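Long-range contacts in ABC transporter, substrate-binding protein (Streptococcus pneumoniae, PDB 5G5Y), which binds short- and long-chain fructooligosaccharides such as kestose, nystose and inulin, preferring the longer ones, for import by the FusABC-MsmK ABC transporter: residues A61-D65 with V380-L384; F196-F201 with L285-P291. All blocks are in the same frame, centred on the assembly; numbering follows the deposited sequence.

Contact 1. Residues A61-D65 with V380-L384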
ATOM      1  N   ALA A  61      -8.509  25.278   6.553  1.00 16.57           N
ATOM      2  CA  ALA A  61      -7.724  24.036   6.421  1.00 15.90           C
ATOM      3  C   ALA A  61      -8.286  23.189   5.302  1.00 16.33           C
ATOM      4  O   ALA A  61      -9.450  23.353   4.921  1.00 15.81           O
ATOM      5  CB  ALA A  61      -7.764  23.245   7.703  1.00 16.40           C
ATOM      6  N   ILE A  62      -7.451  22.289   4.755  1.00 15.57           N
ATOM      7  CA  ILE A  62      -7.889  21.348   3.723  1.00 15.64           C
ATOM      8  C   ILE A  62      -7.791  19.975   4.402  1.00 15.68           C
ATOM      9  O   ILE A  62      -6.699  19.549   4.774  1.00 15.92           O
ATOM     10  CB  ILE A  62      -6.997  21.427   2.479  1.00 17.45           C
ATOM     11  CG1 ILE A  62      -7.006  22.849   1.901  1.00 17.98           C
ATOM     12  CG2 ILE A  62      -7.435  20.399   1.429  1.00 17.82           C
ATOM     13  CD1 ILE A  62      -5.996  23.057   0.773  1.00 19.66           C
ATOM     14  N   HIS A  63      -8.945  19.334   4.570  1.00 15.13           N
ATOM     15  CA  HIS A  63      -9.139  18.078   5.282  1.00 15.38           C
ATOM     16  C   HIS A  63      -9.231  16.933   4.279  1.00 15.97           C
ATOM     17  O   HIS A  63      -9.871  17.061   3.238  1.00 15.93           O
ATOM     18  CB  HIS A  63     -10.395  18.216   6.102  1.00 14.77           C
ATOM     19  CG  HIS A  63     -10.861  16.985   6.785  1.00 15.01           C
ATOM     20  ND1 HIS A  63     -11.709  16.094   6.186  1.00 15.35           N
ATOM     21  CD2 HIS A  63     -10.681  16.543   8.050  1.00 15.11           C
ATOM     22  CE1 HIS A  63     -12.006  15.123   7.034  1.00 15.53           C
ATOM     23  NE2 HIS A  63     -11.410  15.384   8.179  1.00 15.53           N
ATOM     24  N   ASN A  64      -8.593  15.818   4.593  1.00 16.42           N
ATOM     25  CA  ASN A  64      -8.603  14.632   3.732  1.00 19.60           C
ATOM     26  C   ASN A  64      -7.961  14.926   2.385  1.00 20.92           C
ATOM     27  O   ASN A  64      -8.386  14.457   1.350  1.00 24.48           O
ATOM     28  CB  ASN A  64     -10.042  14.073   3.609  1.00 18.84           C
ATOM     29  CG  ASN A  64     -10.085  12.581   3.380  1.00 20.69           C
ATOM     30  OD1 ASN A  64      -9.216  11.843   3.850  1.00 19.41           O
ATOM     31  ND2 ASN A  64     -11.131  12.112   2.700  1.00 21.56           N
ATOM     32  N   ASP A  65      -6.881  15.676   2.441  1.00 23.46           N
ATOM     33  CA  ASP A  65      -6.269  16.306   1.285  1.00 27.13           C
ATOM     34  C   ASP A  65      -5.491  15.419   0.309  1.00 31.30           C
ATOM     35  O   ASP A  65      -5.483  15.707  -0.911  1.00 33.28           O
ATOM     36  CB  ASP A  65      -5.296  17.380   1.783  1.00 27.56           C
ATOM     37  CG  ASP A  65      -4.706  18.241   0.635  1.00 30.17           C
ATOM     38  OD1 ASP A  65      -5.302  18.319  -0.504  1.00 29.39           O
ATOM     39  OD2 ASP A  65      -3.644  18.836   0.893  1.00 25.46           O
ATOM     40  N   VAL A 380     -14.870   9.258   7.740  1.00 16.66           N
ATOM     41  CA  VAL A 380     -14.551  10.633   7.405  1.00 17.96           C
ATOM     42  C   VAL A 380     -13.170  10.859   6.824  1.00 17.55           C
ATOM     43  O   VAL A 380     -12.927  11.938   6.273  1.00 17.08           O
ATOM     44  CB  VAL A 380     -14.779  11.607   8.603  1.00 21.33           C
ATOM     45  CG1 VAL A 380     -16.152  11.367   9.273  1.00 22.31           C
ATOM     46  CG2 VAL A 380     -13.726  11.467   9.627  1.00 22.81           C
ATOM     47  N   GLY A 381     -12.258   9.900   6.953  1.00 16.88           N
ATOM     48  CA  GLY A 381     -10.898  10.080   6.449  1.00 17.31           C
ATOM     49  C   GLY A 381     -10.192  11.115   7.284  1.00 16.93           C
ATOM     50  O   GLY A 381     -10.425  11.212   8.493  1.00 18.25           O
ATOM     51  N   GLY A 382      -9.354  11.913   6.635  1.00 16.95           N
ATOM     52  CA  GLY A 382      -8.611  12.935   7.303  1.00 16.78           C
ATOM     53  C   GLY A 382      -7.441  12.401   8.114  1.00 15.69           C
ATOM     54  O   GLY A 382      -7.088  11.210   8.020  1.00 15.31           O
ATOM     55  N   PRO A 383      -6.851  13.278   8.950  1.00 15.49           N
ATOM     56  CA  PRO A 383      -5.669  12.900   9.727  1.00 15.25           C
ATOM     57  C   PRO A 383      -6.065  11.994  10.898  1.00 15.19           C
ATOM     58  O   PRO A 383      -7.050  12.270  11.619  1.00 16.88           O
ATOM     59  CB  PRO A 383      -5.139  14.250  10.202  1.00 15.75           C
ATOM     60  CG  PRO A 383      -6.379  15.062  10.403  1.00 15.84           C
ATOM     61  CD  PRO A 383      -7.331  14.628   9.312  1.00 15.58           C
ATOM     62  N   LEU A 384      -5.309  10.921  11.103  1.00 13.39           N
ATOM     63  CA  LEU A 384      -5.622   9.935  12.109  1.00 13.03           C
ATOM     64  C   LEU A 384      -4.485   8.937  12.251  1.00 12.77           C
ATOM     65  O   LEU A 384      -3.574   8.840  11.376  1.00 12.46           O
ATOM     66  CB  LEU A 384      -6.951   9.193  11.751  1.00 13.48           C
ATOM     67  CG  LEU A 384      -6.965   8.301  10.489  1.00 12.98           C
ATOM     68  CD1 LEU A 384      -6.457   6.900  10.774  1.00 12.88           C
ATOM     69  CD2 LEU A 384      -8.384   8.245   9.862  1.00 13.16           C
TER
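Asn-64 and His-63 reach together to the loop through Gly-381 and Gly-382, in one lobe of this bilobal solute-binding protein, at the end of strand 61-63 in a four-stranded mixed sheet. The loop follows helix 370-378 and leads into strand 384-386. Asn-64 supplies the polar link: Gly-382 N donates to Asn-64 OD1 over 2.8 Å, almost straight at the hydrogen (170°). The N-H comes down on the oxygen from above the amide plane, 59° out of it, rather than along a lone-pair direction. With CG roughly anti to the backbone N (chi1 -151°), the Asn-64 amide extends to the loop, while its ND2 donates a hydrogen bond to Ala-10 O and its backbone pairs with Lys-309, a substrate-binding residue.

His-63 also carries its CG anti to the backbone N, which lays the imidazole against the loop. Gly-382 CA sits over one face, toward the rim, 4.1 Å from the ring centroid: a CH-pi contact. Pro-383 CD comes within 4.1 Å of His-63 CD2, the two side chains crossing at about a right angle. The ring's rotation is held by the bond from ND1 to Thr-9 OG1 and by an edge-to-face contact with Trp-38. The carbonyl oxygen of Val-380 faces the rim of the imidazole almost level with it, 3.4 Å from His-63 CE1.

Contact 2. Residues F196-F201 with L285-P291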
ATOM      1  N   PHE A 196       7.365 -11.449  -6.965  1.00 13.72           N
ATOM      2  CA  PHE A 196       7.493 -12.212  -5.710  1.00 15.65           C
ATOM      3  C   PHE A 196       8.445 -13.439  -5.790  1.00 14.97           C
ATOM      4  O   PHE A 196       9.211 -13.747  -4.840  1.00 13.87           O
ATOM      5  CB  PHE A 196       6.088 -12.645  -5.219  1.00 16.42           C
ATOM      6  CG  PHE A 196       6.121 -13.485  -3.994  1.00 17.56           C
ATOM      7  CD1 PHE A 196       6.319 -12.898  -2.741  1.00 18.57           C
ATOM      8  CD2 PHE A 196       6.043 -14.851  -4.091  1.00 19.93           C
ATOM      9  CE1 PHE A 196       6.401 -13.669  -1.595  1.00 18.78           C
ATOM     10  CE2 PHE A 196       6.135 -15.637  -2.944  1.00 20.38           C
ATOM     11  CZ  PHE A 196       6.315 -15.039  -1.699  1.00 20.40           C
ATOM     12  N   LEU A 197       8.433 -14.135  -6.921  1.00 15.01           N
ATOM     13  CA  LEU A 197       9.222 -15.372  -7.057  1.00 16.20           C
ATOM     14  C   LEU A 197      10.722 -15.106  -7.210  1.00 15.94           C
ATOM     15  O   LEU A 197      11.517 -16.026  -7.032  1.00 16.46           O
ATOM     16  CB  LEU A 197       8.761 -16.214  -8.257  1.00 17.18           C
ATOM     17  CG  LEU A 197       7.377 -16.886  -8.123  1.00 19.36           C
ATOM     18  CD1 LEU A 197       7.105 -17.778  -9.330  1.00 21.11           C
ATOM     19  CD2 LEU A 197       7.237 -17.694  -6.835  1.00 19.34           C
ATOM     20  N   PHE A 198      11.118 -13.884  -7.555  1.00 14.26           N
ATOM     21  CA  PHE A 198      12.545 -13.603  -7.797  1.00 14.95           C
ATOM     22  C   PHE A 198      13.434 -13.867  -6.589  1.00 13.82           C
ATOM     23  O   PHE A 198      14.617 -14.204  -6.766  1.00 13.32           O
ATOM     24  CB  PHE A 198      12.752 -12.170  -8.324  1.00 14.92           C
ATOM     25  CG  PHE A 198      12.549 -12.055  -9.825  1.00 16.85           C
ATOM     26  CD1 PHE A 198      11.606 -12.851 -10.507  1.00 18.38           C
ATOM     27  CD2 PHE A 198      13.317 -11.170 -10.568  1.00 19.46           C
ATOM     28  CE1 PHE A 198      11.437 -12.741 -11.890  1.00 18.57           C
ATOM     29  CE2 PHE A 198      13.155 -11.054 -11.945  1.00 19.56           C
ATOM     30  CZ  PHE A 198      12.211 -11.839 -12.608  1.00 19.68           C
ATOM     31  N   ALA A 199      12.874 -13.692  -5.395  1.00 13.18           N
ATOM     32  CA  ALA A 199      13.583 -13.887  -4.140  1.00 12.79           C
ATOM     33  C   ALA A 199      14.045 -15.337  -3.922  1.00 13.64           C
ATOM     34  O   ALA A 199      15.008 -15.575  -3.176  1.00 12.77           O
ATOM     35  CB  ALA A 199      12.732 -13.405  -2.963  1.00 13.50           C
ATOM     36  N   ALA A 200      13.425 -16.283  -4.626  1.00 14.25           N
ATOM     37  CA  ALA A 200      13.969 -17.641  -4.680  1.00 15.17           C
ATOM     38  C   ALA A 200      15.390 -17.704  -5.199  1.00 16.02           C
ATOM     39  O   ALA A 200      16.085 -18.677  -4.886  1.00 18.26           O
ATOM     40  CB  ALA A 200      13.050 -18.586  -5.456  1.00 16.52           C
ATOM     41  N   PHE A 201      15.840 -16.664  -5.920  1.00 14.71           N
ATOM     42  CA  PHE A 201      17.171 -16.620  -6.518  1.00 14.54           C
ATOM     43  C   PHE A 201      18.107 -15.747  -5.739  1.00 14.60           C
ATOM     44  O   PHE A 201      19.236 -15.468  -6.165  1.00 13.74           O
ATOM     45  CB  PHE A 201      17.052 -16.209  -8.000  1.00 15.19           C
ATOM     46  CG  PHE A 201      16.218 -17.176  -8.786  1.00 15.25           C
ATOM     47  CD1 PHE A 201      16.799 -18.318  -9.317  1.00 16.48           C
ATOM     48  CD2 PHE A 201      14.838 -17.024  -8.869  1.00 15.53           C
ATOM     49  CE1 PHE A 201      16.002 -19.267  -9.960  1.00 17.11           C
ATOM     50  CE2 PHE A 201      14.041 -17.971  -9.488  1.00 15.91           C
ATOM     51  CZ  PHE A 201      14.639 -19.081 -10.068  1.00 15.87           C
ATOM     52  N   LEU A 285       0.856 -20.458  -2.134  1.00 17.88           N
ATOM     53  CA  LEU A 285       2.008 -21.204  -2.602  1.00 18.52           C
ATOM     54  C   LEU A 285       3.114 -20.900  -1.589  1.00 18.58           C
ATOM     55  O   LEU A 285       3.521 -19.729  -1.481  1.00 19.69           O
ATOM     56  CB  LEU A 285       2.426 -20.727  -3.999  1.00 18.74           C
ATOM     57  CG  LEU A 285       3.640 -21.433  -4.616  1.00 18.77           C
ATOM     58  CD1 LEU A 285       3.310 -22.881  -4.912  1.00 19.51           C
ATOM     59  CD2 LEU A 285       4.114 -20.758  -5.873  1.00 18.59           C
ATOM     60  N   PRO A 286       3.597 -21.906  -0.859  1.00 18.82           N
ATOM     61  CA  PRO A 286       4.683 -21.583   0.073  1.00 19.73           C
ATOM     62  C   PRO A 286       5.947 -21.056  -0.603  1.00 17.53           C
ATOM     63  O   PRO A 286       6.168 -21.285  -1.801  1.00 18.73           O
ATOM     64  CB  PRO A 286       4.994 -22.922   0.754  1.00 20.66           C
ATOM     65  CG  PRO A 286       3.858 -23.834   0.385  1.00 21.76           C
ATOM     66  CD  PRO A 286       3.313 -23.353  -0.900  1.00 20.23           C
ATOM     67  N   VAL A 287       6.779 -20.411   0.181  1.00 16.36           N
ATOM     68  CA  VAL A 287       8.039 -19.859  -0.309  1.00 16.81           C
ATOM     69  C   VAL A 287       8.892 -21.019  -0.864  1.00 17.80           C
ATOM     70  O   VAL A 287       9.071 -22.058  -0.192  1.00 17.94           O
ATOM     71  CB  VAL A 287       8.767 -19.096   0.799  1.00 16.36           C
ATOM     72  CG1 VAL A 287      10.192 -18.712   0.376  1.00 16.38           C
ATOM     73  CG2 VAL A 287       7.936 -17.882   1.158  1.00 16.37           C
ATOM     74  N   LEU A 288       9.374 -20.853  -2.086  1.00 17.34           N
ATOM     75  CA  LEU A 288      10.147 -21.903  -2.784  1.00 17.69           C
ATOM     76  C   LEU A 288      11.644 -21.687  -2.655  1.00 18.45           C
ATOM     77  O   LEU A 288      12.133 -20.563  -2.744  1.00 17.17           O
ATOM     78  CB  LEU A 288       9.794 -21.881  -4.251  1.00 17.78           C
ATOM     79  CG  LEU A 288       8.306 -22.029  -4.541  1.00 18.61           C
ATOM     80  CD1 LEU A 288       8.044 -21.952  -6.038  1.00 19.82           C
ATOM     81  CD2 LEU A 288       7.776 -23.354  -4.029  1.00 19.57           C
ATOM     82  N   ALA A 289      12.382 -22.764  -2.499  1.00 18.26           N
ATOM     83  CA  ALA A 289      13.830 -22.670  -2.542  1.00 17.93           C
ATOM     84  C   ALA A 289      14.237 -22.637  -3.991  1.00 18.46           C
ATOM     85  O   ALA A 289      13.692 -23.378  -4.827  1.00 18.23           O
ATOM     86  CB  ALA A 289      14.459 -23.843  -1.819  1.00 18.59           C
ATOM     87  N   GLY A 290      15.183 -21.765  -4.306  1.00 18.11           N
ATOM     88  CA  GLY A 290      15.735 -21.698  -5.641  1.00 18.33           C
ATOM     89  C   GLY A 290      16.815 -22.743  -5.831  1.00 19.67           C
ATOM     90  O   GLY A 290      17.042 -23.592  -4.947  1.00 19.20           O
ATOM     91  N   PRO A 291      17.526 -22.672  -6.960  1.00 21.30           N
ATOM     92  CA  PRO A 291      18.650 -23.621  -7.237  1.00 23.25           C
ATOM     93  C   PRO A 291      19.702 -23.710  -6.129  1.00 23.06           C
ATOM     94  O   PRO A 291      20.275 -24.785  -5.925  1.00 22.85           O
ATOM     95  CB  PRO A 291      19.253 -23.077  -8.531  1.00 23.41           C
ATOM     96  CG  PRO A 291      18.063 -22.478  -9.235  1.00 24.44           C
ATOM     97  CD  PRO A 291      17.234 -21.833  -8.131  1.00 22.16           C
TER
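Ala-200 meets the backbone of Leu-288 and Gly-290, while Phe-196 and Leu-197 before it and Phe-201 after it pack on the loop. The first segment is the last part of a 3-10 helical segment, which two backbone bonds of the i to i-3 kind hold: Ala-200 N to Leu-197 O and Phe-201 N to Phe-198 O. The second is an extended loop leaving strand 282-284, an outermost strand of a four-stranded mixed sheet in a lobe of the solute-binding fold.

The backbone meets most closely at Gly-290, whose CA lies 3.1 Å from Ala-200 O in a CA-H...O contact, bent to 138° at the hydrogen. Ala-200 CB points toward the loop and rests 3.5 Å from Leu-288 O. Thr-157 of helix 157-169 touches Ala-200, Phe-201 and Pro-291, so that helix borders this end of the contact.

Apolar side chains do the rest. Leu-197 CD2 touches two leucines of the loop, coming within 4.4 Å of Leu-288 CD1 and 4.5 Å of Leu-285 CD2. Leu-288 also packs on Leu-160 of helix 157-169; Leu-285 packs on Ala-139 and Ile-141 of strand 138-142, and through Leu-285 the 3-10 segment is linked to the sheet. Phe-196 CZ meets Val-287 CG2 at 4.3 Å, and its ring also meets that of Tyr-412.

At the far end Phe-201 has its CG beside the backbone N, anti to the carbonyl carbon (chi1 -60°). This brings the ring to the proline, where Phe-201 CE1 lies 3.4 Å from Pro-291 CD.

Contacts 1 and 2 lie on opposite sides of the centre of the chain, their centres 41 Å apart and their nearest atoms about 27 Å apart. Each lies beside a different four-stranded mixed sheet: contact 1 at the end of strand 61-63, which shares its sheet with 3-10, 34-41 and 310-312, contact 2 in the loop leaving strand 282-284, whose sheet also holds 138-142, 181-183 and 264-269. Along the chain, both segments of contact 2 fall between the two segments of contact 1, so the chain leaves one lobe, builds the other and returns, consistent with the two-lobed solute-binding fold. Substrate-binding Lys-309 and Glu-379 adjoin contact 1, whereas in contact 2 the side chain of Phe-196 is about 10 Å from that of the substrate-binding Asn-191.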